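PDB 5IMY: vaginolysin from Gardnerella vaginalis, which belongs to the cholesterol-dependent cytolysins and probably binds cholesterol in host membranes and lyses cells by forming pores. Local coordinates for residues N59-V65 against T372-R378; N379-D385 against F427-F433. All coordinates share one frame; numbering follows the deposited sequence. Where two conformers were deposited one is given.

Interaction 1: residues N59-V65 against T372-R378; sequences NGEFVVV and TKVSSYR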
ATOM      1  N   ASN A  59     -17.257  -4.979  15.928  1.00 95.24           N
ATOM      2  CA  ASN A  59     -16.834  -4.803  17.316  1.00103.38           C
ATOM      3  C   ASN A  59     -15.403  -4.277  17.385  1.00107.63           C
ATOM      4  O   ASN A  59     -15.191  -3.061  17.360  1.00102.48           O
ATOM      5  CB  ASN A  59     -17.009  -6.101  18.132  1.00110.37           C
ATOM      6  CG  ASN A  59     -16.439  -7.343  17.451  1.00110.95           C
ATOM      7  OD1 ASN A  59     -16.417  -7.453  16.233  1.00 99.13           O
ATOM      8  ND2 ASN A  59     -15.995  -8.298  18.258  1.00112.44           N
ATOM      9  N   GLY A  60     -14.414  -5.164  17.472  1.00116.46           N
ATOM     10  CA  GLY A  60     -13.035  -4.753  17.301  1.00100.06           C
ATOM     11  C   GLY A  60     -12.684  -4.728  15.829  1.00 98.99           C
ATOM     12  O   GLY A  60     -13.090  -3.812  15.109  1.00 94.49           O
ATOM     13  N   GLU A  61     -11.933  -5.739  15.385  1.00 89.70           N
ATOM     14  CA  GLU A  61     -11.677  -6.033  13.976  1.00 74.77           C
ATOM     15  C   GLU A  61     -11.942  -4.858  13.039  1.00 67.47           C
ATOM     16  O   GLU A  61     -13.098  -4.558  12.723  1.00 64.76           O
ATOM     17  CB  GLU A  61     -12.529  -7.230  13.542  1.00 68.94           C
ATOM     18  CG  GLU A  61     -11.827  -8.168  12.578  1.00 66.97           C
ATOM     19  CD  GLU A  61     -12.754  -9.230  12.021  1.00 69.76           C
ATOM     20  OE1 GLU A  61     -13.987  -9.050  12.105  1.00 70.18           O
ATOM     21  OE2 GLU A  61     -12.249 -10.247  11.501  1.00 63.38           O
ATOM     22  N   PHE A  62     -10.883  -4.190  12.588  1.00 59.14           N
ATOM     23  CA  PHE A  62     -10.997  -3.116  11.605  1.00 59.59           C
ATOM     24  C   PHE A  62     -10.800  -3.715  10.219  1.00 54.26           C
ATOM     25  O   PHE A  62      -9.686  -4.104   9.858  1.00 58.22           O
ATOM     26  CB  PHE A  62      -9.975  -2.017  11.883  1.00 52.07           C
ATOM     27  CG  PHE A  62     -10.023  -0.883  10.897  1.00 48.20           C
ATOM     28  CD1 PHE A  62     -11.155  -0.094  10.785  1.00 46.83           C
ATOM     29  CD2 PHE A  62      -8.935  -0.599  10.092  1.00 41.38           C
ATOM     30  CE1 PHE A  62     -11.203   0.948   9.884  1.00 41.94           C
ATOM     31  CE2 PHE A  62      -8.976   0.445   9.189  1.00 41.92           C
ATOM     32  CZ  PHE A  62     -10.113   1.220   9.085  1.00 41.56           C
ATOM     33  N   VAL A  63     -11.876  -3.775   9.438  1.00 55.20           N
ATOM     34  CA  VAL A  63     -11.886  -4.466   8.152  1.00 49.82           C
ATOM     35  C   VAL A  63     -11.786  -3.438   7.033  1.00 42.01           C
ATOM     36  O   VAL A  63     -12.542  -2.459   7.008  1.00 41.49           O
ATOM     37  CB  VAL A  63     -13.157  -5.317   7.994  1.00 53.75           C
ATOM     38  CG1 VAL A  63     -13.118  -6.115   6.693  1.00 53.08           C
ATOM     39  CG2 VAL A  63     -13.332  -6.245   9.191  1.00 57.93           C
ATOM     40  N   VAL A  64     -10.857  -3.664   6.106  1.00 47.29           N
ATOM     41  CA  VAL A  64     -10.735  -2.877   4.883  1.00 41.32           C
ATOM     42  C   VAL A  64     -11.057  -3.783   3.705  1.00 48.30           C
ATOM     43  O   VAL A  64     -10.557  -4.912   3.629  1.00 44.88           O
ATOM     44  CB  VAL A  64      -9.328  -2.270   4.732  1.00 45.42           C
ATOM     45  CG1 VAL A  64      -9.121  -1.712   3.318  1.00 41.91           C
ATOM     46  CG2 VAL A  64      -9.104  -1.177   5.764  1.00 52.75           C
ATOM     47  N   VAL A  65     -11.887  -3.290   2.791  1.00 51.10           N
ATOM     48  CA  VAL A  65     -12.134  -3.940   1.509  1.00 46.48           C
ATOM     49  C   VAL A  65     -11.658  -2.991   0.420  1.00 47.07           C
ATOM     50  O   VAL A  65     -11.949  -1.790   0.468  1.00 47.01           O
ATOM     51  CB  VAL A  65     -13.619  -4.299   1.319  1.00 43.50           C
ATOM     52  CG1 VAL A  65     -14.097  -5.199   2.450  1.00 54.39           C
ATOM     53  CG2 VAL A  65     -14.485  -3.044   1.235  1.00 56.22           C
ATOM     54  N   THR A 372     -12.041  -7.864  -5.438  1.00 41.75           N
ATOM     55  CA  THR A 372     -12.077  -7.333  -4.082  1.00 43.61           C
ATOM     56  C   THR A 372     -11.141  -8.143  -3.204  1.00 45.53           C
ATOM     57  O   THR A 372     -11.180  -9.379  -3.217  1.00 44.14           O
ATOM     58  CB  THR A 372     -13.488  -7.377  -3.501  1.00 39.99           C
ATOM     59  OG1 THR A 372     -14.340  -6.574  -4.314  1.00 41.88           O
ATOM     60  CG2 THR A 372     -13.504  -6.841  -2.074  1.00 45.50           C
ATOM     61  N   LYS A 373     -10.304  -7.445  -2.452  1.00 39.60           N
ATOM     62  CA  LYS A 373      -9.490  -8.047  -1.413  1.00 38.83           C
ATOM     63  C   LYS A 373      -9.939  -7.519  -0.060  1.00 39.78           C
ATOM     64  O   LYS A 373     -10.626  -6.499   0.035  1.00 39.71           O
ATOM     65  CB  LYS A 373      -8.005  -7.754  -1.632  1.00 43.43           C
ATOM     66  CG  LYS A 373      -7.329  -8.680  -2.624  1.00 48.53           C
ATOM     67  CD  LYS A 373      -5.855  -8.337  -2.753  1.00 70.13           C
ATOM     68  CE  LYS A 373      -5.229  -8.998  -3.962  1.00 75.52           C
ATOM     69  NZ  LYS A 373      -4.965  -8.003  -5.030  1.00 88.45           N
ATOM     70  N   VAL A 374      -9.544  -8.226   0.992  1.00 39.13           N
ATOM     71  CA  VAL A 374      -9.991  -7.911   2.343  1.00 40.89           C
ATOM     72  C   VAL A 374      -8.835  -8.120   3.310  1.00 43.04           C
ATOM     73  O   VAL A 374      -8.035  -9.047   3.150  1.00 51.93           O
ATOM     74  CB  VAL A 374     -11.213  -8.767   2.743  1.00 45.66           C
ATOM     75  CG1 VAL A 374     -10.813 -10.227   2.953  1.00 46.72           C
ATOM     76  CG2 VAL A 374     -11.886  -8.192   3.979  1.00 52.12           C
ATOM     77  N   SER A 375      -8.753  -7.251   4.313  1.00 51.53           N
ATOM     78  CA  SER A 375      -7.767  -7.377   5.376  1.00 57.69           C
ATOM     79  C   SER A 375      -8.366  -6.795   6.646  1.00 50.53           C
ATOM     80  O   SER A 375      -9.266  -5.953   6.599  1.00 51.01           O
ATOM     81  CB  SER A 375      -6.457  -6.663   5.021  1.00 57.23           C
ATOM     82  OG  SER A 375      -5.423  -7.014   5.923  1.00 65.93           O
ATOM     83  N   SER A 376      -7.858  -7.251   7.789  1.00 58.02           N
ATOM     84  CA  SER A 376      -8.437  -6.853   9.062  1.00 58.00           C
ATOM     85  C   SER A 376      -7.394  -6.941  10.165  1.00 59.97           C
ATOM     86  O   SER A 376      -6.449  -7.729  10.083  1.00 54.98           O
ATOM     87  CB  SER A 376      -9.639  -7.733   9.422  1.00 58.88           C
ATOM     88  OG  SER A 376      -9.222  -9.041   9.777  1.00 63.35           O
ATOM     89  N   TYR A 377      -7.575  -6.134  11.208  0.61 69.31           N
ATOM     90  CA  TYR A 377      -6.745  -6.277  12.393  0.61 64.95           C
ATOM     91  C   TYR A 377      -7.573  -5.978  13.631  0.61 69.65           C
ATOM     92  O   TYR A 377      -8.400  -5.062  13.637  0.61 63.93           O
ATOM     93  CB  TYR A 377      -5.498  -5.384  12.342  0.61 61.09           C
ATOM     94  CG  TYR A 377      -5.740  -3.910  12.101  0.61 60.62           C
ATOM     95  CD1 TYR A 377      -6.249  -3.092  13.101  0.61 60.47           C
ATOM     96  CD2 TYR A 377      -5.419  -3.329  10.881  0.61 56.38           C
ATOM     97  CE1 TYR A 377      -6.455  -1.742  12.885  0.61 55.98           C
ATOM     98  CE2 TYR A 377      -5.621  -1.982  10.657  0.61 55.35           C
ATOM     99  CZ  TYR A 377      -6.136  -1.192  11.662  0.61 56.86           C
ATOM    100  OH  TYR A 377      -6.339   0.150  11.439  0.61 52.67           O
ATOM    101  N   ARG A 378      -7.342  -6.776  14.669  1.00 70.75           N
ATOM    102  CA  ARG A 378      -8.063  -6.695  15.933  1.00 68.49           C
ATOM    103  C   ARG A 378      -7.208  -5.924  16.931  1.00 62.91           C
ATOM    104  O   ARG A 378      -6.089  -6.343  17.250  1.00 64.29           O
ATOM    105  CB  ARG A 378      -8.395  -8.089  16.462  1.00 74.37           C
ATOM    106  CG  ARG A 378      -9.165  -8.097  17.780  1.00 76.92           C
ATOM    107  CD  ARG A 378      -9.611  -9.502  18.165  1.00 73.41           C
ATOM    108  NE  ARG A 378     -10.310 -10.174  17.071  1.00 94.59           N
ATOM    109  CZ  ARG A 378     -11.600 -10.015  16.788  1.00 92.19           C
ATOM    110  NH1 ARG A 378     -12.355  -9.203  17.518  1.00 93.65           N
ATOM    111  NH2 ARG A 378     -12.137 -10.670  15.767  1.00 81.51           N
TER

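Interaction 2: residues N379-D385 against F427-F433; sequences NGYLTLD and FNTTIQF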
ATOM      1  N   ASN A 379      -7.731  -4.801  17.417  1.00 64.36           N
ATOM      2  CA  ASN A 379      -6.978  -3.977  18.352  1.00 66.00           C
ATOM      3  C   ASN A 379      -6.714  -4.741  19.645  1.00 65.58           C
ATOM      4  O   ASN A 379      -7.471  -5.636  20.031  1.00 65.42           O
ATOM      5  CB  ASN A 379      -7.732  -2.677  18.644  1.00 66.86           C
ATOM      6  CG  ASN A 379      -9.130  -2.914  19.181  1.00 73.99           C
ATOM      7  OD1 ASN A 379      -9.481  -4.027  19.574  1.00 76.66           O
ATOM      8  ND2 ASN A 379      -9.938  -1.859  19.204  1.00 78.23           N
ATOM      9  N   GLY A 380      -5.617  -4.378  20.319  1.00 69.70           N
ATOM     10  CA  GLY A 380      -5.200  -5.035  21.537  1.00 69.60           C
ATOM     11  C   GLY A 380      -5.124  -4.061  22.704  1.00 65.33           C
ATOM     12  O   GLY A 380      -5.208  -2.837  22.538  1.00 61.14           O
ATOM     13  N   TYR A 381      -4.955  -4.626  23.900  1.00 69.21           N
ATOM     14  CA  TYR A 381      -4.959  -3.858  25.137  1.00 65.26           C
ATOM     15  C   TYR A 381      -3.726  -4.185  25.969  1.00 65.26           C
ATOM     16  O   TYR A 381      -3.304  -5.342  26.042  1.00 61.74           O
ATOM     17  CB  TYR A 381      -6.227  -4.145  25.956  1.00 67.17           C
ATOM     18  CG  TYR A 381      -7.514  -3.772  25.252  1.00 71.60           C
ATOM     19  CD1 TYR A 381      -8.098  -2.528  25.443  1.00 71.29           C
ATOM     20  CD2 TYR A 381      -8.146  -4.665  24.395  1.00 75.06           C
ATOM     21  CE1 TYR A 381      -9.274  -2.183  24.806  1.00 75.50           C
ATOM     22  CE2 TYR A 381      -9.323  -4.327  23.750  1.00 77.13           C
ATOM     23  CZ  TYR A 381      -9.881  -3.083  23.959  1.00 77.39           C
ATOM     24  OH  TYR A 381     -11.051  -2.736  23.323  1.00 74.41           O
ATOM     25  N   LEU A 382      -3.157  -3.156  26.598  1.00 64.13           N
ATOM     26  CA  LEU A 382      -2.045  -3.300  27.533  1.00 58.91           C
ATOM     27  C   LEU A 382      -2.465  -2.727  28.877  1.00 58.86           C
ATOM     28  O   LEU A 382      -2.866  -1.561  28.957  1.00 54.25           O
ATOM     29  CB  LEU A 382      -0.790  -2.586  27.023  1.00 55.49           C
ATOM     30  CG  LEU A 382       0.338  -2.417  28.048  1.00 49.25           C
ATOM     31  CD1 LEU A 382       0.870  -3.767  28.497  1.00 53.61           C
ATOM     32  CD2 LEU A 382       1.462  -1.562  27.490  1.00 53.78           C
ATOM     33  N   THR A 383      -2.358  -3.535  29.928  1.00 56.80           N
ATOM     34  CA  THR A 383      -2.739  -3.136  31.277  1.00 63.38           C
ATOM     35  C   THR A 383      -1.498  -3.055  32.155  1.00 53.67           C
ATOM     36  O   THR A 383      -0.690  -3.990  32.182  1.00 56.57           O
ATOM     37  CB  THR A 383      -3.752  -4.126  31.865  1.00 63.60           C
ATOM     38  OG1 THR A 383      -5.017  -3.964  31.211  1.00 59.35           O
ATOM     39  CG2 THR A 383      -3.931  -3.921  33.375  1.00 62.34           C
ATOM     40  N   LEU A 384      -1.350  -1.944  32.867  1.00 54.25           N
ATOM     41  CA  LEU A 384      -0.248  -1.739  33.798  1.00 64.33           C
ATOM     42  C   LEU A 384      -0.802  -1.655  35.213  1.00 58.10           C
ATOM     43  O   LEU A 384      -1.700  -0.852  35.483  1.00 55.17           O
ATOM     44  CB  LEU A 384       0.524  -0.459  33.468  1.00 60.39           C
ATOM     45  CG  LEU A 384       0.831  -0.164  32.000  1.00 54.21           C
ATOM     46  CD1 LEU A 384       1.319   1.269  31.865  1.00 57.32           C
ATOM     47  CD2 LEU A 384       1.858  -1.133  31.440  1.00 57.17           C
ATOM     48  N   ASP A 385      -0.266  -2.480  36.111  1.00 58.34           N
ATOM     49  CA  ASP A 385      -0.657  -2.464  37.519  1.00 62.30           C
ATOM     50  C   ASP A 385       0.607  -2.333  38.359  1.00 55.65           C
ATOM     51  O   ASP A 385       1.419  -3.262  38.412  1.00 50.10           O
ATOM     52  CB  ASP A 385      -1.437  -3.725  37.894  1.00 63.31           C
ATOM     53  CG  ASP A 385      -2.177  -3.579  39.211  1.00 70.53           C
ATOM     54  OD1 ASP A 385      -2.598  -2.448  39.537  1.00 70.09           O
ATOM     55  OD2 ASP A 385      -2.340  -4.596  39.920  1.00 72.18           O
ATOM     56  N   PHE A 427      -1.035   2.464  40.890  1.00 64.15           N
ATOM     57  CA  PHE A 427      -1.357   3.071  39.609  1.00 65.44           C
ATOM     58  C   PHE A 427      -1.831   1.978  38.666  1.00 66.17           C
ATOM     59  O   PHE A 427      -1.128   0.982  38.464  1.00 62.59           O
ATOM     60  CB  PHE A 427      -0.139   3.800  39.028  1.00 61.71           C
ATOM     61  CG  PHE A 427      -0.322   4.258  37.609  1.00 65.84           C
ATOM     62  CD1 PHE A 427      -0.883   5.494  37.329  1.00 65.05           C
ATOM     63  CD2 PHE A 427       0.079   3.457  36.552  1.00 58.51           C
ATOM     64  CE1 PHE A 427      -1.046   5.918  36.024  1.00 64.05           C
ATOM     65  CE2 PHE A 427      -0.081   3.874  35.246  1.00 65.65           C
ATOM     66  CZ  PHE A 427      -0.644   5.106  34.981  1.00 68.20           C
ATOM     67  N   ASN A 428      -3.024   2.156  38.103  1.00 64.80           N
ATOM     68  CA  ASN A 428      -3.613   1.176  37.203  1.00 64.10           C
ATOM     69  C   ASN A 428      -4.157   1.883  35.972  1.00 65.81           C
ATOM     70  O   ASN A 428      -4.728   2.973  36.073  1.00 57.71           O
ATOM     71  CB  ASN A 428      -4.731   0.385  37.891  1.00 62.42           C
ATOM     72  CG  ASN A 428      -5.121  -0.862  37.124  1.00 61.07           C
ATOM     73  OD1 ASN A 428      -6.066  -0.851  36.336  1.00 64.27           O
ATOM     74  ND2 ASN A 428      -4.388  -1.947  37.350  1.00 62.01           N
ATOM     75  N   THR A 429      -3.975   1.259  34.811  1.00 70.51           N
ATOM     76  CA  THR A 429      -4.476   1.815  33.562  1.00 76.37           C
ATOM     77  C   THR A 429      -4.343   0.766  32.472  1.00 66.29           C
ATOM     78  O   THR A 429      -3.482  -0.117  32.545  1.00 57.11           O
ATOM     79  CB  THR A 429      -3.719   3.089  33.160  1.00 73.56           C
ATOM     80  OG1 THR A 429      -4.338   3.669  32.004  1.00 71.88           O
ATOM     81  CG2 THR A 429      -2.258   2.782  32.844  1.00 65.65           C
ATOM     82  N   THR A 430      -5.202   0.877  31.463  1.00 68.42           N
ATOM     83  CA  THR A 430      -5.146   0.030  30.283  1.00 73.92           C
ATOM     84  C   THR A 430      -4.986   0.909  29.050  1.00 68.21           C
ATOM     85  O   THR A 430      -5.577   1.990  28.967  1.00 60.65           O
ATOM     86  CB  THR A 430      -6.405  -0.838  30.151  1.00 76.75           C
ATOM     87  OG1 THR A 430      -7.474  -0.062  29.601  1.00 85.52           O
ATOM     88  CG2 THR A 430      -6.828  -1.385  31.509  1.00 67.41           C
ATOM     89  N   ILE A 431      -4.178   0.446  28.100  1.00 63.33           N
ATOM     90  CA  ILE A 431      -3.874   1.191  26.885  1.00 64.29           C
ATOM     91  C   ILE A 431      -4.428   0.423  25.695  1.00 59.37           C
ATOM     92  O   ILE A 431      -4.327  -0.807  25.640  1.00 55.95           O
ATOM     93  CB  ILE A 431      -2.355   1.418  26.727  1.00 65.02           C
ATOM     94  CG1 ILE A 431      -1.795   2.164  27.941  1.00 70.01           C
ATOM     95  CG2 ILE A 431      -2.060   2.204  25.452  1.00 66.18           C
ATOM     96  CD1 ILE A 431      -0.302   1.989  28.128  1.00 65.37           C
ATOM     97  N   GLN A 432      -5.012   1.149  24.746  1.00 66.14           N
ATOM     98  CA  GLN A 432      -5.533   0.561  23.519  1.00 67.67           C
ATOM     99  C   GLN A 432      -4.526   0.722  22.390  1.00 58.72           C
ATOM    100  O   GLN A 432      -3.882   1.767  22.259  1.00 57.33           O
ATOM    101  CB  GLN A 432      -6.859   1.207  23.115  1.00 69.94           C
ATOM    102  CG  GLN A 432      -8.070   0.352  23.414  1.00 70.81           C
ATOM    103  CD  GLN A 432      -9.315   0.823  22.692  1.00 80.39           C
ATOM    104  OE1 GLN A 432      -9.240   1.356  21.584  1.00 73.01           O
ATOM    105  NE2 GLN A 432     -10.471   0.628  23.317  1.00 86.28           N
ATOM    106  N   PHE A 433      -4.399  -0.320  21.570  1.00 66.62           N
ATOM    107  CA  PHE A 433      -3.474  -0.324  20.445  1.00 66.54           C
ATOM    108  C   PHE A 433      -4.197  -0.780  19.190  1.00 65.58           C
ATOM    109  O   PHE A 433      -4.890  -1.802  19.207  1.00 62.50           O
ATOM    110  CB  PHE A 433      -2.278  -1.243  20.712  1.00 58.38           C
ATOM    111  CG  PHE A 433      -1.317  -0.706  21.724  1.00 58.61           C
ATOM    112  CD1 PHE A 433      -0.494   0.362  21.414  1.00 57.96           C
ATOM    113  CD2 PHE A 433      -1.229  -1.269  22.985  1.00 61.99           C
ATOM    114  CE1 PHE A 433       0.394   0.861  22.342  1.00 63.74           C
ATOM    115  CE2 PHE A 433      -0.339  -0.774  23.919  1.00 62.28           C
ATOM    116  CZ  PHE A 433       0.474   0.293  23.597  1.00 56.28           C
TER

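Interaction 1: residues N59-V65 against T372-R378
One face of the Tyr377 ring receives CB of Phe62, which stands 4.1 Å from the ring centroid and 27° off its normal, a CH-pi contact. Tyr377 was modelled in two conformers, so the ring contact holds for one of them and is less certain than the backbone pairing. In it the two side chains run side by side in the same direction, ring centroids of Phe62 and Tyr377 5.3 Å apart and planes turned by 47°, an oblique aromatic pair. Tyr377 gets there with CG tucked between its backbone N and carbonyl carbon (chi1 54°), which stands the ring beside its neighbour. A third flat group, the Arg378 guanidinium, has the Glu61 backbone N over one face and, at its edge, ND2 of the poorly ordered Asn59, 3.8 Å from NH1. Glu61 OE2 lies 4.3 Å from Arg378 NH2 but well out of the guanidinium plane, so the attraction is one of charge alone. On the sheet face carrying Val63, Val65 and Val374, the CG2 methyl of Val374 meets Val63 CG1 at 3.6 Å and Val65 CG1 at 4.0 Å. Between the two faces, reciprocal backbone bonds join Phe62 with Tyr377 and Val64 with Ser375; the Val64 N to Ser375 O bond, at 2.8 Å, is nearly straight. Asn49 of a second subunit packs on both aromatic residues. The pair joins strands 62-76 and 363-389, with 51-57 beside 62-76, consistent with the long, slender domain 2 sheet that leads to the C-terminal domain in cholesterol-dependent cytolysins.

Interaction 2: residues N379-D385 against F427-F433
Leu382 lays its CB against the edge of the Phe433 ring, in the ring plane and 3.6 Å from CE2, the two side chains pointing the same way. With Leu382 CG anti to the backbone N (chi1 168°), its CD2 reaches Ile431 CD1 at 4.0 Å. That same Ile431 CD1 also meets Leu384 CD1, at 4.1 Å, so one methyl bridges two leucines on alternate positions of the facing strand. This apolar face turns inward: Trp398 meets the Phe433 ring edge-to-face, while Leu440 and Ile442 of strand 440-443 touch Phe433 and Leu382. The reverse face, with Thr383, Asp385 and Asn428, is polar. Asn428 ND2 donates to Asp385 OD1 over 2.9 Å, the acceptor close to the amide plane, yet the donor approaches from 60° above the carboxylate plane. Arg387 forms a salt bridge with the other carboxylate oxygen, OD2, which would further fix the group's rotation, and Thr383 OG1 is hydrogen-bonded to Gln469. Between the two faces, paired backbone bonds tie Gly380 to Phe433, Leu382 to Ile431 and Leu384 to Thr429, although the very short Ile431 N to Leu382 O distance is doubtful; the Leu384 N to Thr429 O bond is 2.8 Å long. An antiparallel pair with one apolar side pressed on a second sheet and one polar side is characteristic of a beta sandwich, here the C-terminal domain 4 of the cytolysin.

Interactions 1 and 2 illustrate how a single strand can serve two domains. Both draw on strand 363-389, one after the other along the chain: residues 372-378 pair with 59-65, and 379-385 then pair with 427-433. Their centres lie about 23 Å apart, yet they meet where the strand passes from one partner to the next, Gly60 CA sitting 4.3 Å from Asn379 OD1. The centre of interaction 1 lies about 23 Å from the chain's centre, that of interaction 2 about 43 Å, toward the far end of the elongated molecule. A second subunit packs on interaction 1, whereas interaction 2 is untouched by other chains of the assembly.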